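Local coordinates for gram-negative insecticidal protein (Chromobacterium piscinae, PDB 6FBM) that is an insecticidal toxin of the MACPF and beta-tripod families that probably acts by forming pores in membranes of its target cells, at residues A238-I249 against Q261-L272. Residues are numbered along the deposited sequence; the frame is centred on the assembly and turned at random.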
ATOM      1  N   ALA A 238     -11.713 -20.627  14.200  1.00 15.26           N
ATOM      2  CA  ALA A 238     -10.519 -20.722  13.382  1.00 14.94           C
ATOM      3  C   ALA A 238      -9.305 -20.496  14.275  1.00 14.90           C
ATOM      4  O   ALA A 238      -9.275 -19.544  15.035  1.00 15.24           O
ATOM      5  CB  ALA A 238     -10.564 -19.695  12.269  1.00 14.30           C
ATOM      6  N   THR A 239      -8.327 -21.370  14.184  1.00 15.37           N
ATOM      7  CA  THR A 239      -7.036 -21.120  14.814  1.00 16.40           C
ATOM      8  C   THR A 239      -6.058 -20.970  13.679  1.00 17.16           C
ATOM      9  O   THR A 239      -5.815 -21.926  12.955  1.00 16.65           O
ATOM     10  CB  THR A 239      -6.609 -22.270  15.732  1.00 15.26           C
ATOM     11  OG1 THR A 239      -7.634 -22.489  16.679  1.00 14.49           O
ATOM     12  CG2 THR A 239      -5.372 -21.919  16.472  1.00 15.02           C
ATOM     13  N   GLY A 240      -5.528 -19.759  13.527  1.00 18.19           N
ATOM     14  CA  GLY A 240      -4.642 -19.417  12.432  1.00 18.69           C
ATOM     15  C   GLY A 240      -5.498 -19.068  11.237  1.00 18.78           C
ATOM     16  O   GLY A 240      -6.692 -19.283  11.239  1.00 18.56           O
ATOM     17  N   GLY A 241      -4.879 -18.534  10.206  1.00 18.80           N
ATOM     18  CA  GLY A 241      -5.621 -18.080   9.034  1.00 18.04           C
ATOM     19  C   GLY A 241      -6.121 -16.665   9.191  1.00 18.31           C
ATOM     20  O   GLY A 241      -6.009 -16.048  10.258  1.00 16.30           O
ATOM     21  N   LYS A 242      -6.619 -16.126   8.090  1.00 20.90           N
ATOM     22  CA  LYS A 242      -7.162 -14.764   8.067  1.00 25.10           C
ATOM     23  C   LYS A 242      -8.284 -14.646   9.110  1.00 27.26           C
ATOM     24  O   LYS A 242      -9.176 -15.510   9.149  1.00 29.67           O
ATOM     25  CB  LYS A 242      -7.716 -14.444   6.693  1.00 26.15           C
ATOM     26  CG  LYS A 242      -8.075 -12.997   6.492  1.00 27.76           C
ATOM     27  CD  LYS A 242      -8.513 -12.686   5.085  1.00 28.58           C
ATOM     28  CE  LYS A 242      -8.387 -11.161   4.837  1.00 30.50           C
ATOM     29  NZ  LYS A 242      -9.464 -10.432   4.092  1.00 30.76           N
ATOM     30  N   PRO A 243      -8.227 -13.615   9.975  1.00 26.36           N
ATOM     31  CA  PRO A 243      -9.239 -13.509  11.021  1.00 24.82           C
ATOM     32  C   PRO A 243     -10.566 -12.983  10.488  1.00 22.91           C
ATOM     33  O   PRO A 243     -10.622 -12.404   9.412  1.00 22.34           O
ATOM     34  CB  PRO A 243      -8.609 -12.526  12.019  1.00 26.24           C
ATOM     35  CG  PRO A 243      -7.740 -11.646  11.184  1.00 26.89           C
ATOM     36  CD  PRO A 243      -7.262 -12.500  10.029  1.00 27.40           C
ATOM     37  N   GLY A 244     -11.628 -13.222  11.246  1.00 21.96           N
ATOM     38  CA  GLY A 244     -12.962 -12.735  10.919  1.00 19.89           C
ATOM     39  C   GLY A 244     -13.605 -13.391   9.717  1.00 19.10           C
ATOM     40  O   GLY A 244     -14.494 -12.810   9.090  1.00 18.29           O
ATOM     41  N   MET A 245     -13.187 -14.617   9.405  1.00 18.89           N
ATOM     42  CA  MET A 245     -13.770 -15.350   8.287  1.00 19.28           C
ATOM     43  C   MET A 245     -14.814 -16.351   8.714  1.00 19.83           C
ATOM     44  O   MET A 245     -15.573 -16.810   7.879  1.00 19.94           O
ATOM     45  CB  MET A 245     -12.684 -16.062   7.502  1.00 18.87           C
ATOM     46  CG  MET A 245     -11.627 -15.125   6.950  1.00 19.33           C
ATOM     47  SD  MET A 245     -12.355 -13.952   5.778  1.00 20.65           S
ATOM     48  CE  MET A 245     -12.408 -14.969   4.344  1.00 19.79           C
ATOM     49  N   THR A 246     -14.878 -16.699   9.994  1.00 20.98           N
ATOM     50  CA  THR A 246     -15.682 -17.836  10.361  1.00 21.96           C
ATOM     51  C   THR A 246     -17.162 -17.531  10.255  1.00 24.38           C
ATOM     52  O   THR A 246     -17.924 -18.414   9.875  1.00 24.54           O
ATOM     53  CB  THR A 246     -15.325 -18.389  11.740  1.00 20.72           C
ATOM     54  OG1 THR A 246     -15.516 -17.387  12.715  1.00 21.16           O
ATOM     55  CG2 THR A 246     -13.862 -18.856  11.766  1.00 20.25           C
ATOM     56  N   ASP A 247     -17.569 -16.294  10.557  1.00 27.33           N
ATOM     57  CA  ASP A 247     -18.983 -15.898  10.428  1.00 30.27           C
ATOM     58  C   ASP A 247     -19.503 -16.050   8.997  1.00 31.34           C
ATOM     59  O   ASP A 247     -20.576 -16.621   8.785  1.00 30.80           O
ATOM     60  CB  ASP A 247     -19.286 -14.512  11.014  1.00 32.48           C
ATOM     61  CG  ASP A 247     -19.869 -14.613  12.455  1.00 38.14           C
ATOM     62  OD1 ASP A 247     -20.965 -15.206  12.598  1.00 46.19           O
ATOM     63  OD2 ASP A 247     -19.254 -14.159  13.460  1.00 34.39           O
ATOM     64  N   ARG A 248     -18.732 -15.598   8.019  1.00 31.67           N
ATOM     65  CA  ARG A 248     -19.113 -15.800   6.609  1.00 33.58           C
ATOM     66  C   ARG A 248     -19.111 -17.285   6.186  1.00 31.88           C
ATOM     67  O   ARG A 248     -19.968 -17.695   5.392  1.00 30.16           O
ATOM     68  CB  ARG A 248     -18.197 -14.996   5.667  1.00 36.69           C
ATOM     69  CG  ARG A 248     -18.715 -13.648   5.167  1.00 40.64           C
ATOM     70  CD  ARG A 248     -18.080 -13.324   3.802  1.00 43.06           C
ATOM     71  NE  ARG A 248     -16.748 -12.698   3.930  1.00 44.71           N
ATOM     72  CZ  ARG A 248     -15.730 -12.827   3.075  1.00 45.87           C
ATOM     73  NH1 ARG A 248     -15.836 -13.544   1.949  1.00 46.77           N
ATOM     74  NH2 ARG A 248     -14.598 -12.165   3.329  1.00 45.61           N
ATOM     75  N   ILE A 249     -18.163 -18.084   6.681  1.00 30.36           N
ATOM     76  CA  ILE A 249     -18.125 -19.508   6.312  1.00 28.28           C
ATOM     77  C   ILE A 249     -19.327 -20.207   6.922  1.00 27.17           C
ATOM     78  O   ILE A 249     -19.952 -21.020   6.293  1.00 32.17           O
ATOM     79  CB  ILE A 249     -16.817 -20.208   6.772  1.00 27.25           C
ATOM     80  CG1 ILE A 249     -15.605 -19.645   6.015  1.00 26.99           C
ATOM     81  CG2 ILE A 249     -16.876 -21.703   6.508  1.00 26.57           C
ATOM     82  CD1 ILE A 249     -14.283 -19.855   6.704  1.00 25.91           C
ATOM     83  N   GLN A 261     -10.933 -18.247   0.629  1.00 24.13           N
ATOM     84  CA  GLN A 261     -10.100 -17.103   1.005  1.00 25.60           C
ATOM     85  C   GLN A 261      -9.270 -17.382   2.257  1.00 24.40           C
ATOM     86  O   GLN A 261      -8.104 -17.021   2.317  1.00 26.65           O
ATOM     87  CB  GLN A 261     -10.943 -15.841   1.241  1.00 27.59           C
ATOM     88  CG  GLN A 261     -11.325 -15.064   0.002  1.00 29.17           C
ATOM     89  CD  GLN A 261     -12.255 -13.906   0.331  1.00 31.44           C
ATOM     90  OE1 GLN A 261     -12.100 -13.225   1.340  1.00 33.69           O
ATOM     91  NE2 GLN A 261     -13.215 -13.664  -0.554  1.00 34.96           N
ATOM     92  N   TRP A 262      -9.896 -17.993   3.259  1.00 22.42           N
ATOM     93  CA  TRP A 262      -9.216 -18.419   4.480  1.00 20.52           C
ATOM     94  C   TRP A 262      -8.143 -19.463   4.142  1.00 19.52           C
ATOM     95  O   TRP A 262      -7.020 -19.334   4.560  1.00 19.92           O
ATOM     96  CB  TRP A 262     -10.236 -18.941   5.502  1.00 19.46           C
ATOM     97  CG  TRP A 262      -9.644 -19.458   6.747  1.00 17.90           C
ATOM     98  CD1 TRP A 262      -9.398 -18.749   7.884  1.00 17.02           C
ATOM     99  CD2 TRP A 262      -9.241 -20.787   6.999  1.00 16.56           C
ATOM    100  NE1 TRP A 262      -8.853 -19.572   8.836  1.00 16.38           N
ATOM    101  CE2 TRP A 262      -8.744 -20.829   8.311  1.00 16.10           C
ATOM    102  CE3 TRP A 262      -9.243 -21.945   6.238  1.00 16.30           C
ATOM    103  CZ2 TRP A 262      -8.237 -21.992   8.882  1.00 16.44           C
ATOM    104  CZ3 TRP A 262      -8.735 -23.132   6.818  1.00 16.43           C
ATOM    105  CH2 TRP A 262      -8.246 -23.134   8.123  1.00 16.46           C
ATOM    106  N   ALA A 263      -8.480 -20.443   3.330  1.00 19.52           N
ATOM    107  CA  ALA A 263      -7.533 -21.497   2.931  1.00 20.79           C
ATOM    108  C   ALA A 263      -6.323 -20.980   2.176  1.00 21.85           C
ATOM    109  O   ALA A 263      -5.195 -21.392   2.482  1.00 21.41           O
ATOM    110  CB  ALA A 263      -8.220 -22.575   2.118  1.00 20.27           C
ATOM    111  N   GLU A 264      -6.528 -20.097   1.198  1.00 23.90           N
ATOM    112  CA  GLU A 264      -5.396 -19.513   0.456  1.00 26.79           C
ATOM    113  C   GLU A 264      -4.618 -18.466   1.291  1.00 24.77           C
ATOM    114  O   GLU A 264      -3.474 -18.181   0.997  1.00 26.97           O
ATOM    115  CB  GLU A 264      -5.842 -18.963  -0.914  1.00 30.85           C
ATOM    116  CG  GLU A 264      -6.614 -17.633  -0.876  1.00 36.94           C
ATOM    117  CD  GLU A 264      -7.322 -17.261  -2.192  1.00 43.07           C
ATOM    118  OE1 GLU A 264      -8.401 -16.607  -2.111  1.00 43.40           O
ATOM    119  OE2 GLU A 264      -6.799 -17.625  -3.283  1.00 46.61           O
ATOM    120  N   SER A 265      -5.232 -17.912   2.334  1.00 21.71           N
ATOM    121  CA  SER A 265      -4.555 -16.994   3.241  1.00 20.77           C
ATOM    122  C   SER A 265      -3.567 -17.667   4.215  1.00 20.16           C
ATOM    123  O   SER A 265      -2.801 -16.981   4.879  1.00 22.86           O
ATOM    124  CB  SER A 265      -5.573 -16.218   4.097  1.00 21.58           C
ATOM    125  OG  SER A 265      -5.944 -16.927   5.297  1.00 21.58           O
ATOM    126  N   LEU A 266      -3.600 -18.990   4.346  1.00 18.11           N
ATOM    127  CA  LEU A 266      -2.916 -19.646   5.457  1.00 16.29           C
ATOM    128  C   LEU A 266      -1.442 -19.354   5.547  1.00 15.42           C
ATOM    129  O   LEU A 266      -0.915 -19.174   6.642  1.00 15.21           O
ATOM    130  CB  LEU A 266      -3.146 -21.154   5.433  1.00 16.16           C
ATOM    131  CG  LEU A 266      -4.590 -21.536   5.709  1.00 16.34           C
ATOM    132  CD1 LEU A 266      -4.717 -23.023   5.532  1.00 16.35           C
ATOM    133  CD2 LEU A 266      -5.023 -21.071   7.078  1.00 16.11           C
ATOM    134  N   LEU A 267      -0.773 -19.230   4.397  1.00 15.15           N
ATOM    135  CA  LEU A 267       0.653 -18.946   4.428  1.00 15.29           C
ATOM    136  C   LEU A 267       1.015 -17.649   5.103  1.00 15.34           C
ATOM    137  O   LEU A 267       2.072 -17.531   5.721  1.00 17.84           O
ATOM    138  CB  LEU A 267       1.271 -19.017   3.044  1.00 15.64           C
ATOM    139  CG  LEU A 267       2.827 -19.175   2.999  1.00 15.75           C
ATOM    140  CD1 LEU A 267       3.373 -20.336   3.821  1.00 14.49           C
ATOM    141  CD2 LEU A 267       3.250 -19.312   1.547  1.00 16.25           C
ATOM    142  N   ASP A 268       0.153 -16.673   5.001  1.00 15.04           N
ATOM    143  CA  ASP A 268       0.399 -15.344   5.548  1.00 15.04           C
ATOM    144  C   ASP A 268      -0.101 -15.245   6.983  1.00 15.05           C
ATOM    145  O   ASP A 268       0.284 -14.335   7.721  1.00 15.85           O
ATOM    146  CB  ASP A 268      -0.272 -14.254   4.698  1.00 14.90           C
ATOM    147  CG  ASP A 268       0.062 -14.359   3.203  1.00 15.18           C
ATOM    148  OD1 ASP A 268       1.249 -14.352   2.929  1.00 15.34           O
ATOM    149  OD2 ASP A 268      -0.816 -14.457   2.317  1.00 14.65           O
ATOM    150  N   TYR A 269      -0.968 -16.163   7.395  1.00 15.58           N
ATOM    151  CA  TYR A 269      -1.550 -16.112   8.726  1.00 15.33           C
ATOM    152  C   TYR A 269      -1.329 -17.373   9.532  1.00 14.31           C
ATOM    153  O   TYR A 269      -2.076 -17.626  10.465  1.00 14.30           O
ATOM    154  CB  TYR A 269      -3.045 -15.881   8.588  1.00 15.54           C
ATOM    155  CG  TYR A 269      -3.386 -14.541   8.039  1.00 16.98           C
ATOM    156  CD1 TYR A 269      -3.514 -13.456   8.900  1.00 17.02           C
ATOM    157  CD2 TYR A 269      -3.596 -14.341   6.675  1.00 17.66           C
ATOM    158  CE1 TYR A 269      -3.882 -12.217   8.430  1.00 17.48           C
ATOM    159  CE2 TYR A 269      -3.940 -13.092   6.190  1.00 17.51           C
ATOM    160  CZ  TYR A 269      -4.103 -12.039   7.074  1.00 18.07           C
ATOM    161  OH  TYR A 269      -4.481 -10.792   6.620  1.00 19.15           O
ATOM    162  N   ALA A 270      -0.333 -18.177   9.162  1.00 13.70           N
ATOM    163  CA  ALA A 270      -0.110 -19.464   9.809  1.00 13.93           C
ATOM    164  C   ALA A 270       0.290 -19.295  11.264  1.00 13.26           C
ATOM    165  O   ALA A 270       1.039 -18.387  11.586  1.00 12.51           O
ATOM    166  CB  ALA A 270       0.949 -20.256   9.074  1.00 14.09           C
ATOM    167  N   THR A 271      -0.269 -20.151  12.114  1.00 12.57           N
ATOM    168  CA  THR A 271       0.115 -20.248  13.519  1.00 12.64           C
ATOM    169  C   THR A 271       0.128 -21.699  13.937  1.00 12.48           C
ATOM    170  O   THR A 271      -0.274 -22.568  13.190  1.00 11.80           O
ATOM    171  CB  THR A 271      -0.844 -19.515  14.478  1.00 12.80           C
ATOM    172  OG1 THR A 271      -2.119 -20.174  14.467  1.00 12.85           O
ATOM    173  CG2 THR A 271      -1.037 -18.061  14.050  1.00 13.50           C
ATOM    174  N   LEU A 272       0.636 -21.956  15.131  1.00 12.78           N
ATOM    175  CA  LEU A 272       0.480 -23.219  15.788  1.00 12.70           C
ATOM    176  C   LEU A 272      -1.014 -23.442  15.790  1.00 12.33           C
ATOM    177  O   LEU A 272      -1.759 -22.558  16.140  1.00 11.61           O
ATOM    178  CB  LEU A 272       1.040 -23.153  17.209  1.00 13.60           C
ATOM    179  CG  LEU A 272       0.763 -24.320  18.162  1.00 13.65           C
ATOM    180  CD1 LEU A 272       1.903 -24.441  19.177  1.00 14.13           C
ATOM    181  CD2 LEU A 272      -0.507 -24.140  18.934  1.00 13.78           C
TER
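Ser265 OG is held from both segments: it accepts the backbone N-H of Lys242 at 3.0 Å and donates to Trp262 O, three residues earlier, at 2.7 Å. Its chi1 of 87° turns OG back over its own backbone, close to Trp262 O, while it still faces the N-H of Lys242 in the loop after strand 232-239. Two further bonds fasten the preceding glycines. Trp262 NE1 reaches Gly240 O at 3.2 Å, meeting a lone pair in the carbonyl plane although the bond is bent (142°). Gly241 N donates to Tyr269 O at 3.0 Å, from above the plane of that carbonyl. Gly241 CA lies 3.6 Å from both Trp262 NE1 and Leu266 CD2; its positive phi and the closeness of the indole suit a glycine here. Next along the loop, Lys242 CA stands over the centre of the Tyr269 ring in a CH-pi contact, 3.8 Å from the centroid, while Pro243 CD approaches Tyr269 CE1. Farther on, Met245 CE packs against Gln261 CB, and Arg248 NH2 makes a weak bond to Gln261 OE1, the two side chains crossing nearly at right angles. Trp262 also meets His128 edge-to-face, packing helix 255-269 against strand 120-134 of the large antiparallel MACPF sheet. Three successive backbone groups, Gly240 O, Gly241 N and Lys242 N, are thus met by an indole N-H, a main-chain carbonyl and a hydroxyl, fixing the loop's path through hydrogen bonds as well as apolar packing.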